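Putative acetyltransferase Ta0821 (Thermoplasma acidophilum DSM 1728, PDB 3C26) is of uncharacterised activity but probably acts as a GNAT-family acetyltransferase, moving an acyl group from an acyl-CoA donor to a substrate not yet identified. Local coordinates at residues D82-L87 / T117-A123; F140-Y146 / S258-Y264; F175-W179 / D216-N220. One frame throughout, in Å; residues are numbered along the deposited sequence.

Contact 1 (D82-L87 / T117-A123). With NO3 (nitrate ion), chain C; NO3 (nitrate ion), chain D.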
loop_
_atom_site.group_PDB
_atom_site.type_symbol
_atom_site.label_atom_id
_atom_site.label_comp_id
_atom_site.label_asym_id
_atom_site.label_seq_id
_atom_site.Cartn_x
_atom_site.Cartn_y
_atom_site.Cartn_z
ATOM N N ASP A 82 -0.668 -24.436 21.613
ATOM C CA ASP A 82 0.583 -25.146 21.258
ATOM C C ASP A 82 1.718 -24.783 22.243
ATOM O O ASP A 82 2.835 -25.284 22.158
ATOM C CB ASP A 82 0.990 -24.875 19.805
ATOM C CG ASP A 82 1.197 -23.411 19.528
ATOM O OD1 ASP A 82 1.110 -22.610 20.461
ATOM O OD2 ASP A 82 1.428 -23.044 18.366
ATOM N N GLY A 83 1.410 -23.903 23.177
ATOM C CA GLY A 83 2.342 -23.540 24.228
ATOM C C GLY A 83 3.113 -22.267 23.910
ATOM O O GLY A 83 3.875 -21.769 24.733
ATOM N N SER A 84 2.909 -21.739 22.703
ATOM C CA SER A 84 3.579 -20.482 22.302
ATOM C C SER A 84 2.809 -19.322 22.905
ATOM O O SER A 84 1.735 -19.508 23.485
ATOM C CB SER A 84 3.630 -20.298 20.794
ATOM O OG SER A 84 2.339 -20.297 20.256
ATOM N N VAL A 85 3.382 -18.131 22.786
ATOM C CA VAL A 85 2.728 -16.902 23.257
ATOM C C VAL A 85 2.658 -15.931 22.093
ATOM O O VAL A 85 3.666 -15.585 21.496
ATOM C CB VAL A 85 3.467 -16.249 24.488
ATOM C CG1 VAL A 85 2.849 -14.903 24.863
ATOM C CG2 VAL A 85 3.483 -17.221 25.660
HETATM N N MSE A 86 1.452 -15.464 21.821
HETATM C CA MSE A 86 1.225 -14.461 20.791
HETATM C C MSE A 86 1.296 -13.116 21.435
HETATM O O MSE A 86 0.718 -12.868 22.480
HETATM C CB MSE A 86 -0.168 -14.580 20.168
HETATM C CG MSE A 86 -0.341 -13.780 18.949
HETATM SE SE MSE A 86 0.512 -14.552 17.415
HETATM C CE MSE A 86 -0.026 -13.362 16.010
ATOM N N LEU A 87 1.987 -12.241 20.750
ATOM C CA LEU A 87 2.141 -10.874 21.202
ATOM C C LEU A 87 1.552 -9.966 20.173
ATOM O O LEU A 87 1.631 -10.217 18.949
ATOM C CB LEU A 87 3.601 -10.521 21.341
ATOM C CG LEU A 87 4.435 -11.401 22.275
ATOM C CD1 LEU A 87 5.870 -11.010 22.100
ATOM C CD2 LEU A 87 3.957 -11.308 23.775
ATOM N N THR A 117 7.703 -20.121 28.035
ATOM C CA THR A 117 7.365 -20.624 26.699
ATOM C C THR A 117 8.650 -20.782 25.939
ATOM O O THR A 117 9.673 -20.225 26.307
ATOM C CB THR A 117 6.417 -19.629 25.927
ATOM O OG1 THR A 117 5.980 -20.175 24.653
ATOM C CG2 THR A 117 7.092 -18.318 25.702
ATOM N N GLU A 118 8.581 -21.559 24.870
ATOM C CA GLU A 118 9.715 -21.754 23.964
ATOM C C GLU A 118 9.657 -20.826 22.742
ATOM O O GLU A 118 10.667 -20.597 22.083
ATOM C CB GLU A 118 9.781 -23.193 23.487
ATOM C CG GLU A 118 10.417 -24.153 24.497
ATOM C CD GLU A 118 11.886 -23.807 24.799
ATOM O OE1 GLU A 118 12.621 -23.307 23.899
ATOM O OE2 GLU A 118 12.323 -24.048 25.959
ATOM N N ARG A 119 8.458 -20.296 22.485
ATOM C CA ARG A 119 8.158 -19.473 21.295
ATOM C C ARG A 119 7.236 -18.286 21.508
ATOM O O ARG A 119 6.191 -18.362 22.170
ATOM C CB ARG A 119 7.522 -20.344 20.175
ATOM C CG ARG A 119 8.335 -21.595 19.765
ATOM C CD ARG A 119 7.504 -22.606 18.928
ATOM N NE ARG A 119 6.534 -23.318 19.782
ATOM C CZ ARG A 119 5.580 -24.170 19.368
ATOM N NH1 ARG A 119 5.413 -24.459 18.078
ATOM N NH2 ARG A 119 4.771 -24.733 20.263
ATOM N N LEU A 120 7.625 -17.204 20.853
ATOM C CA LEU A 120 6.840 -15.979 20.781
ATOM C C LEU A 120 6.533 -15.761 19.312
ATOM O O LEU A 120 7.364 -16.023 18.442
ATOM C CB LEU A 120 7.609 -14.753 21.282
ATOM C CG LEU A 120 8.281 -14.815 22.649
ATOM C CD1 LEU A 120 9.133 -13.542 22.893
ATOM C CD2 LEU A 120 7.256 -15.076 23.782
ATOM N N ARG A 121 5.320 -15.293 19.068
ATOM C CA ARG A 121 4.873 -14.920 17.726
ATOM C C ARG A 121 4.229 -13.552 17.740
ATOM O O ARG A 121 3.704 -13.095 18.759
ATOM C CB ARG A 121 3.900 -15.954 17.141
ATOM C CG ARG A 121 4.474 -17.320 17.045
ATOM C CD ARG A 121 3.614 -18.263 16.309
ATOM N NE ARG A 121 4.219 -19.594 16.329
ATOM C CZ ARG A 121 3.652 -20.690 16.828
ATOM N NH1 ARG A 121 2.427 -20.666 17.235
ATOM N NH2 ARG A 121 4.303 -21.840 16.823
ATOM N N SER A 122 4.247 -12.928 16.566
ATOM C CA SER A 122 3.648 -11.615 16.379
ATOM C C SER A 122 3.348 -11.374 14.904
ATOM O O SER A 122 4.085 -11.828 14.009
ATOM C CB SER A 122 4.578 -10.508 16.922
ATOM O OG SER A 122 3.903 -9.272 17.150
ATOM N N ALA A 123 2.290 -10.589 14.687
ATOM C CA ALA A 123 1.885 -10.235 13.370
ATOM C C ALA A 123 2.293 -8.791 13.065
ATOM O O ALA A 123 2.004 -7.856 13.833
ATOM C CB ALA A 123 0.361 -10.460 13.181
HETATM N N NO3 C . 6.104 -23.555 23.306
HETATM O O1 NO3 C . 6.392 -23.563 24.655
HETATM O O2 NO3 C . 5.355 -24.581 22.759
HETATM O O3 NO3 C . 6.558 -22.556 22.464
HETATM N N NO3 D . 4.725 -6.181 16.955
HETATM O O1 NO3 D . 4.297 -6.202 18.274
HETATM O O2 NO3 D . 3.996 -6.866 15.973
HETATM O O3 NO3 D . 5.860 -5.437 16.605
HETATM O O HOH W 1 0.433 -9.743 16.837
#
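Val85 pairs with Leu120 and Met86 with Arg121 in parallel register, joining the two strands of the beta-alpha-beta unit (strand 85-92, helix 101-113, strand 119-125) at the heart of the GNAT fold. Val85 N donates to Arg119 O, Arg121 N to Val85 O and Leu87 N to Arg121 O. Val85, Leu87 and Leu120 face helix 101-113. On the other face, the selenium of Met86, a selenomethionine, rests 3.7 Å from Arg121 CB. The chain of Arg121, extended from CG to NE, runs to Asp82, where NH1 meets the syn lone pair of OD2 at 2.8 Å in a salt bridge straight to 174°, with the oxygen in the guanidinium plane; Glu263 takes NE. Asp82 CG lies between its own N and carbonyl carbon (chi1 59°), which points OD1 forward along the chain to accept Ser84 N, closing an Asx turn, and Ser84 OG, at 2.6 Å. Arg119 grips a nitrate, probably from the crystallisation liquor, through NE and NH2, while Thr117 OG1 donates to Gly83 O at 2.6 Å. Past Leu87 the pairing slackens, consistent with the strand splay that admits acyl-CoA in this family: Leu87 O and Ala123 N stand 4.3 Å apart, with a water bridging them.

Contact 2 (F140-Y146 / S258-Y264). With EDO (1,2-ethanediol), chain G; EDO (1,2-ethanediol), chain F.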
loop_
_atom_site.group_PDB
_atom_site.type_symbol
_atom_site.label_atom_id
_atom_site.label_comp_id
_atom_site.label_asym_id
_atom_site.label_seq_id
_atom_site.Cartn_x
_atom_site.Cartn_y
_atom_site.Cartn_z
ATOM N N PHE A 140 13.609 -12.274 15.964
ATOM C CA PHE A 140 12.479 -12.939 15.336
ATOM C C PHE A 140 12.826 -13.195 13.861
ATOM O O PHE A 140 13.650 -12.509 13.271
ATOM C CB PHE A 140 11.256 -12.045 15.353
ATOM C CG PHE A 140 10.604 -11.875 16.697
ATOM C CD1 PHE A 140 11.159 -11.077 17.662
ATOM C CD2 PHE A 140 9.372 -12.449 16.950
ATOM C CE1 PHE A 140 10.526 -10.877 18.869
ATOM C CE2 PHE A 140 8.725 -12.253 18.161
ATOM C CZ PHE A 140 9.335 -11.461 19.132
ATOM N N HIS A 141 12.183 -14.202 13.295
ATOM C CA HIS A 141 12.259 -14.497 11.863
ATOM C C HIS A 141 10.871 -14.734 11.297
ATOM O O HIS A 141 10.018 -15.259 11.960
ATOM C CB HIS A 141 13.199 -15.671 11.559
ATOM C CG HIS A 141 13.034 -16.834 12.485
ATOM N ND1 HIS A 141 13.854 -17.023 13.586
ATOM C CD2 HIS A 141 12.155 -17.868 12.476
ATOM C CE1 HIS A 141 13.458 -18.111 14.231
ATOM N NE2 HIS A 141 12.439 -18.645 13.571
ATOM N N GLN A 142 10.629 -14.231 10.098
ATOM C CA GLN A 142 9.338 -14.419 9.439
ATOM C C GLN A 142 9.039 -15.883 9.135
ATOM O O GLN A 142 9.855 -16.566 8.529
ATOM C CB GLN A 142 9.267 -13.653 8.134
ATOM C CG GLN A 142 7.846 -13.521 7.636
ATOM C CD GLN A 142 7.722 -12.582 6.460
ATOM O OE1 GLN A 142 8.196 -11.453 6.494
ATOM N NE2 GLN A 142 7.065 -13.041 5.426
ATOM N N VAL A 143 7.853 -16.352 9.526
ATOM C CA VAL A 143 7.505 -17.760 9.304
ATOM C C VAL A 143 6.305 -17.931 8.379
ATOM O O VAL A 143 6.069 -19.009 7.815
ATOM C CB VAL A 143 7.235 -18.517 10.672
ATOM C CG1 VAL A 143 8.482 -18.533 11.561
ATOM C CG2 VAL A 143 6.047 -17.899 11.444
ATOM N N GLU A 144 5.512 -16.884 8.247
ATOM C CA GLU A 144 4.365 -16.951 7.347
ATOM C C GLU A 144 3.913 -15.572 6.868
ATOM O O GLU A 144 4.285 -14.536 7.432
ATOM C CB GLU A 144 3.222 -17.772 8.004
ATOM C CG GLU A 144 1.985 -18.174 7.106
ATOM C CD GLU A 144 2.310 -18.868 5.790
ATOM O OE1 GLU A 144 2.662 -18.211 4.772
ATOM O OE2 GLU A 144 2.248 -20.114 5.770
ATOM N N GLU A 145 3.069 -15.567 5.843
ATOM C CA GLU A 145 2.577 -14.298 5.321
ATOM C C GLU A 145 1.190 -14.452 4.713
ATOM O O GLU A 145 0.910 -15.449 4.036
ATOM C CB GLU A 145 3.622 -13.789 4.298
ATOM C CG GLU A 145 3.135 -12.947 3.210
ATOM C CD GLU A 145 4.268 -12.250 2.482
ATOM O OE1 GLU A 145 5.148 -12.914 1.881
ATOM O OE2 GLU A 145 4.280 -11.029 2.521
ATOM N N TYR A 146 0.328 -13.464 4.988
ATOM C CA TYR A 146 -1.075 -13.426 4.519
ATOM C C TYR A 146 -1.386 -12.160 3.728
ATOM O O TYR A 146 -1.784 -11.140 4.308
ATOM C CB TYR A 146 -2.093 -13.508 5.682
ATOM C CG TYR A 146 -2.187 -14.862 6.318
ATOM C CD1 TYR A 146 -1.118 -15.382 7.041
ATOM C CD2 TYR A 146 -3.334 -15.633 6.205
ATOM C CE1 TYR A 146 -1.179 -16.654 7.611
ATOM C CE2 TYR A 146 -3.415 -16.910 6.785
ATOM C CZ TYR A 146 -2.334 -17.404 7.483
ATOM O OH TYR A 146 -2.414 -18.632 8.058
ATOM N N SER A 258 0.598 -7.211 2.908
ATOM C CA SER A 258 0.348 -8.455 3.617
ATOM C C SER A 258 0.507 -8.353 5.134
ATOM O O SER A 258 1.102 -7.409 5.680
ATOM C CB SER A 258 1.240 -9.592 3.084
ATOM O OG SER A 258 2.588 -9.548 3.524
ATOM N N LEU A 259 -0.118 -9.312 5.791
ATOM C CA LEU A 259 0.060 -9.517 7.235
ATOM C C LEU A 259 1.057 -10.645 7.437
ATOM O O LEU A 259 0.798 -11.807 7.149
ATOM C CB LEU A 259 -1.248 -9.843 7.958
ATOM C CG LEU A 259 -1.109 -9.807 9.489
ATOM C CD1 LEU A 259 -0.827 -8.367 9.939
ATOM C CD2 LEU A 259 -2.347 -10.356 10.165
ATOM N N THR A 260 2.200 -10.284 7.974
ATOM C CA THR A 260 3.283 -11.223 8.157
ATOM C C THR A 260 3.343 -11.707 9.575
ATOM O O THR A 260 2.969 -10.980 10.499
ATOM C CB THR A 260 4.656 -10.565 7.770
ATOM O OG1 THR A 260 5.034 -9.577 8.738
ATOM C CG2 THR A 260 4.602 -9.930 6.352
ATOM N N VAL A 261 3.800 -12.954 9.706
ATOM C CA VAL A 261 4.007 -13.634 11.001
ATOM C C VAL A 261 5.486 -13.915 11.279
ATOM O O VAL A 261 6.206 -14.561 10.516
ATOM C CB VAL A 261 3.167 -14.969 11.114
ATOM C CG1 VAL A 261 3.273 -15.602 12.525
ATOM C CG2 VAL A 261 1.748 -14.719 10.715
ATOM N N TRP A 262 5.907 -13.367 12.410
ATOM C CA TRP A 262 7.253 -13.514 12.971
ATOM C C TRP A 262 7.280 -14.376 14.235
ATOM O O TRP A 262 6.360 -14.360 15.054
ATOM C CB TRP A 262 7.832 -12.129 13.242
ATOM C CG TRP A 262 8.069 -11.359 11.966
ATOM C CD1 TRP A 262 7.105 -10.850 11.143
ATOM C CD2 TRP A 262 9.330 -11.056 11.337
ATOM N NE1 TRP A 262 7.679 -10.229 10.055
ATOM C CE2 TRP A 262 9.041 -10.348 10.140
ATOM C CE3 TRP A 262 10.668 -11.297 11.669
ATOM C CZ2 TRP A 262 10.033 -9.871 9.298
ATOM C CZ3 TRP A 262 11.665 -10.842 10.811
ATOM C CH2 TRP A 262 11.348 -10.139 9.637
ATOM N N GLU A 263 8.343 -15.148 14.353
ATOM C CA GLU A 263 8.581 -15.996 15.487
ATOM C C GLU A 263 9.998 -15.881 16.062
ATOM O O GLU A 263 11.026 -15.723 15.357
ATOM C CB GLU A 263 8.214 -17.472 15.136
ATOM C CG GLU A 263 8.368 -18.483 16.243
ATOM C CD GLU A 263 7.995 -19.890 15.757
ATOM O OE1 GLU A 263 6.811 -20.102 15.460
ATOM O OE2 GLU A 263 8.891 -20.756 15.608
ATOM N N TYR A 264 9.978 -15.873 17.384
ATOM C CA TYR A 264 11.133 -15.823 18.273
ATOM C C TYR A 264 11.203 -17.155 19.060
ATOM O O TYR A 264 10.205 -17.655 19.615
ATOM C CB TYR A 264 11.000 -14.678 19.251
ATOM C CG TYR A 264 12.146 -14.557 20.256
ATOM C CD1 TYR A 264 12.227 -15.411 21.362
ATOM C CD2 TYR A 264 13.168 -13.623 20.068
ATOM C CE1 TYR A 264 13.287 -15.299 22.274
ATOM C CE2 TYR A 264 14.214 -13.516 20.953
ATOM C CZ TYR A 264 14.264 -14.356 22.065
ATOM O OH TYR A 264 15.342 -14.255 22.925
HETATM C C1 EDO G . 13.834 -13.831 8.913
HETATM O O1 EDO G . 12.832 -13.059 8.247
HETATM C C2 EDO G . 15.210 -13.196 8.769
HETATM O O2 EDO G . 15.996 -13.413 9.965
HETATM C C1 EDO F . 2.691 -10.120 -1.305
HETATM O O1 EDO F . 2.970 -11.102 -0.286
HETATM C C2 EDO F . 2.138 -8.808 -0.737
HETATM O O2 EDO F . 3.198 -7.882 -0.458
#
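The indole of Trp262 lies against Gln142, whose backbone N sits 3.3 Å from CE3, over one ring face and toward its rim, while CB rests over the six-membered ring, 4.0 Å from its centroid. Holding CG anti to the backbone N (chi1 -164°), the extended chain of Gln142 carries CG above NE1 and OE1 past the indole rim, 3.7 Å from Trp262 CZ2. Phe140 meets the end of the other strand: Tyr264 CB stands over the centre of its ring, 3.5 Å from the centroid, though the two rings themselves meet obliquely. Next door, the imidazole of His141 sits face-on above Glu263 O, the same oxygen that accepts His141 N. Val143 spreads its methyls along the strand, CG1 3.7 Å from Glu263 CB and CG2 3.8 Å from Val261 CG1. At the far end Ser258 OG donates to Glu145 OE2 in a very short bond of 2.5 Å.

The backbone sets these positions. His141 and Glu263 exchange two hydrogen bonds, as do Tyr146 and Leu259. Between them Val261 O takes a straight bond from Val143 N, at 2.6 Å and 170°, and a weak one from Glu144 N. Further out, Glu144 OE2 forms a salt bridge with Arg244, and Leu132 and Val135 of helix 129-138 pack on Trp262. Val143 and Glu144 both opposing Val261 make a classic beta bulge, here in an antiparallel pair whose strand 258-265 fills the place of the last GNAT strand, inserted between strands 119-125 and 141-153.

Contact 3 (F175-W179 / D216-N220)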
loop_
_atom_site.group_PDB
_atom_site.type_symbol
_atom_site.label_atom_id
_atom_site.label_comp_id
_atom_site.label_asym_id
_atom_site.label_seq_id
_atom_site.Cartn_x
_atom_site.Cartn_y
_atom_site.Cartn_z
ATOM N N PHE A 175 -2.282 -22.124 11.837
ATOM C CA PHE A 175 -3.376 -21.297 11.362
ATOM C C PHE A 175 -3.512 -20.000 12.113
ATOM O O PHE A 175 -3.140 -19.887 13.255
ATOM C CB PHE A 175 -4.743 -21.973 11.647
ATOM C CG PHE A 175 -4.775 -23.449 11.452
ATOM C CD1 PHE A 175 -4.431 -24.304 12.490
ATOM C CD2 PHE A 175 -5.249 -23.985 10.255
ATOM C CE1 PHE A 175 -4.477 -25.643 12.321
ATOM C CE2 PHE A 175 -5.302 -25.352 10.078
ATOM C CZ PHE A 175 -4.915 -26.181 11.110
ATOM N N PHE A 176 -4.099 -19.031 11.430
ATOM C CA PHE A 176 -4.494 -17.762 12.034
ATOM C C PHE A 176 -5.885 -17.971 12.543
ATOM O O PHE A 176 -6.788 -18.278 11.775
ATOM C CB PHE A 176 -4.475 -16.584 11.057
ATOM C CG PHE A 176 -3.469 -15.535 11.391
ATOM C CD1 PHE A 176 -3.387 -15.017 12.670
ATOM C CD2 PHE A 176 -2.652 -15.006 10.421
ATOM C CE1 PHE A 176 -2.487 -14.018 13.004
ATOM C CE2 PHE A 176 -1.740 -14.005 10.746
ATOM C CZ PHE A 176 -1.679 -13.511 12.058
ATOM N N ILE A 177 -6.041 -17.892 13.854
ATOM C CA ILE A 177 -7.339 -17.948 14.447
ATOM C C ILE A 177 -7.489 -16.796 15.441
ATOM O O ILE A 177 -6.679 -16.631 16.357
ATOM C CB ILE A 177 -7.578 -19.262 15.130
ATOM C CG1 ILE A 177 -7.480 -20.410 14.106
ATOM C CG2 ILE A 177 -8.955 -19.307 15.769
ATOM C CD1 ILE A 177 -7.922 -21.735 14.675
ATOM N N ASP A 178 -8.529 -16.005 15.258
ATOM C CA ASP A 178 -8.748 -14.847 16.152
ATOM C C ASP A 178 -7.450 -14.092 16.411
ATOM O O ASP A 178 -7.059 -13.850 17.552
ATOM C CB ASP A 178 -9.356 -15.294 17.476
ATOM C CG ASP A 178 -9.717 -14.119 18.408
ATOM O OD1 ASP A 178 -10.042 -13.045 17.928
ATOM O OD2 ASP A 178 -9.704 -14.297 19.639
ATOM N N TRP A 179 -6.761 -13.774 15.320
ATOM C CA TRP A 179 -5.520 -12.953 15.303
ATOM C C TRP A 179 -4.310 -13.526 16.031
ATOM O O TRP A 179 -3.363 -12.811 16.385
ATOM C CB TRP A 179 -5.782 -11.518 15.789
ATOM C CG TRP A 179 -6.695 -10.764 14.905
ATOM C CD1 TRP A 179 -8.073 -10.761 14.974
ATOM C CD2 TRP A 179 -6.355 -9.931 13.781
ATOM N NE1 TRP A 179 -8.577 -9.998 13.975
ATOM C CE2 TRP A 179 -7.561 -9.446 13.248
ATOM C CE3 TRP A 179 -5.153 -9.563 13.171
ATOM C CZ2 TRP A 179 -7.612 -8.603 12.135
ATOM C CZ3 TRP A 179 -5.211 -8.708 12.069
ATOM C CH2 TRP A 179 -6.433 -8.258 11.563
ATOM N N ASP A 216 -13.964 -9.751 8.653
ATOM C CA ASP A 216 -12.638 -10.204 8.315
ATOM C C ASP A 216 -12.675 -11.730 8.180
ATOM O O ASP A 216 -13.309 -12.406 8.989
ATOM C CB ASP A 216 -11.619 -9.854 9.439
ATOM C CG ASP A 216 -11.404 -8.343 9.650
ATOM O OD1 ASP A 216 -11.398 -7.555 8.692
ATOM O OD2 ASP A 216 -11.206 -7.937 10.808
ATOM N N LEU A 217 -12.012 -12.236 7.138
ATOM C CA LEU A 217 -11.859 -13.651 6.875
ATOM C C LEU A 217 -10.413 -13.992 6.678
ATOM O O LEU A 217 -9.730 -13.386 5.868
ATOM C CB LEU A 217 -12.703 -14.115 5.643
ATOM C CG LEU A 217 -14.200 -13.711 5.752
ATOM C CD1 LEU A 217 -14.497 -12.381 5.056
ATOM C CD2 LEU A 217 -15.102 -14.821 5.180
ATOM N N PHE A 218 -9.942 -14.949 7.454
ATOM C CA PHE A 218 -8.595 -15.463 7.341
ATOM C C PHE A 218 -8.606 -16.819 6.643
ATOM O O PHE A 218 -9.028 -17.841 7.192
ATOM C CB PHE A 218 -7.957 -15.617 8.705
ATOM C CG PHE A 218 -7.567 -14.357 9.321
ATOM C CD1 PHE A 218 -8.517 -13.486 9.830
ATOM C CD2 PHE A 218 -6.229 -13.982 9.350
ATOM C CE1 PHE A 218 -8.137 -12.298 10.406
ATOM C CE2 PHE A 218 -5.832 -12.777 9.954
ATOM C CZ PHE A 218 -6.778 -11.938 10.453
ATOM N N VAL A 219 -8.109 -16.831 5.424
ATOM C CA VAL A 219 -8.135 -18.046 4.617
ATOM C C VAL A 219 -6.847 -18.783 4.831
ATOM O O VAL A 219 -5.818 -18.472 4.243
ATOM C CB VAL A 219 -8.359 -17.742 3.158
ATOM C CG1 VAL A 219 -8.543 -19.057 2.325
ATOM C CG2 VAL A 219 -9.579 -16.864 3.047
ATOM N N ASN A 220 -6.948 -19.774 5.699
ATOM C CA ASN A 220 -5.822 -20.643 6.090
ATOM C C ASN A 220 -5.550 -21.792 5.123
ATOM O O ASN A 220 -4.444 -22.325 5.059
ATOM C CB ASN A 220 -6.074 -21.199 7.485
ATOM C CG ASN A 220 -5.958 -20.124 8.575
ATOM O OD1 ASN A 220 -4.917 -19.492 8.695
ATOM N ND2 ASN A 220 -7.025 -19.911 9.346
HETATM O O HOH W 2 -11.438 -9.228 13.285
#
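Asn220 does with its side chain what a strand does with its backbone: its amide, swung across by CG lying anti to the carbonyl carbon (chi1 -70°), docks on the N and O of one residue, Phe176. OD1 receives Phe176 N at 2.9 Å, the N-H coming from above the carbonyl plane, and ND2 donates to Phe176 O at 2.9 Å with that oxygen close to the amide plane. Those two set the amide's flip; Tyr146 OH is a further partner of OD1. An alanine here is likely to leave the N and O of Phe176 without these buried mates and to open a gap beside Phe175 CB. Phe218 points its edge at the indole of Trp179 in a T-shaped pair, planes at 80°, with CZ over the centre of the face and 3.8 Å from CE2. Its CD2 flank lies 3.6 Å from Phe176 CB, the rings oblique. Asp216 OD2 stands at the indole edge, joined to NE1 through one water, while Thr44 holds OD1. Tyr242 stacks on Phe218 and Tyr48 on Trp179, extending an aromatic cluster that seats the small hairpin of strands 174-177 and 180-183, tied by the Cys174-Cys183 disulfide, against strand 214-221.

How the contacts relate
Contact 1 closes before contact 2 opens, and contact 3 is nested inside the long loop that contact 2 closes. The centres of contacts 1 and 2 are about 12 Å apart, and neighbouring strands 119-125 and 258-265 join them, with a probable hydrogen bond between Leu120 O and Tyr264 N. The centre of contact 3 lies about 14 Å from that of contact 2 and about 16 Å from that of contact 1. Phe176 is common ground: its ring packs on Ala123 and Met86 of contact 1 and on Tyr146, Leu259 and Val261 of contact 2. The chain thus leaves the GNAT core after strand 141-153, builds the strands and helices between residues 153 and 258, and returns through strand 258-265 to complete the core.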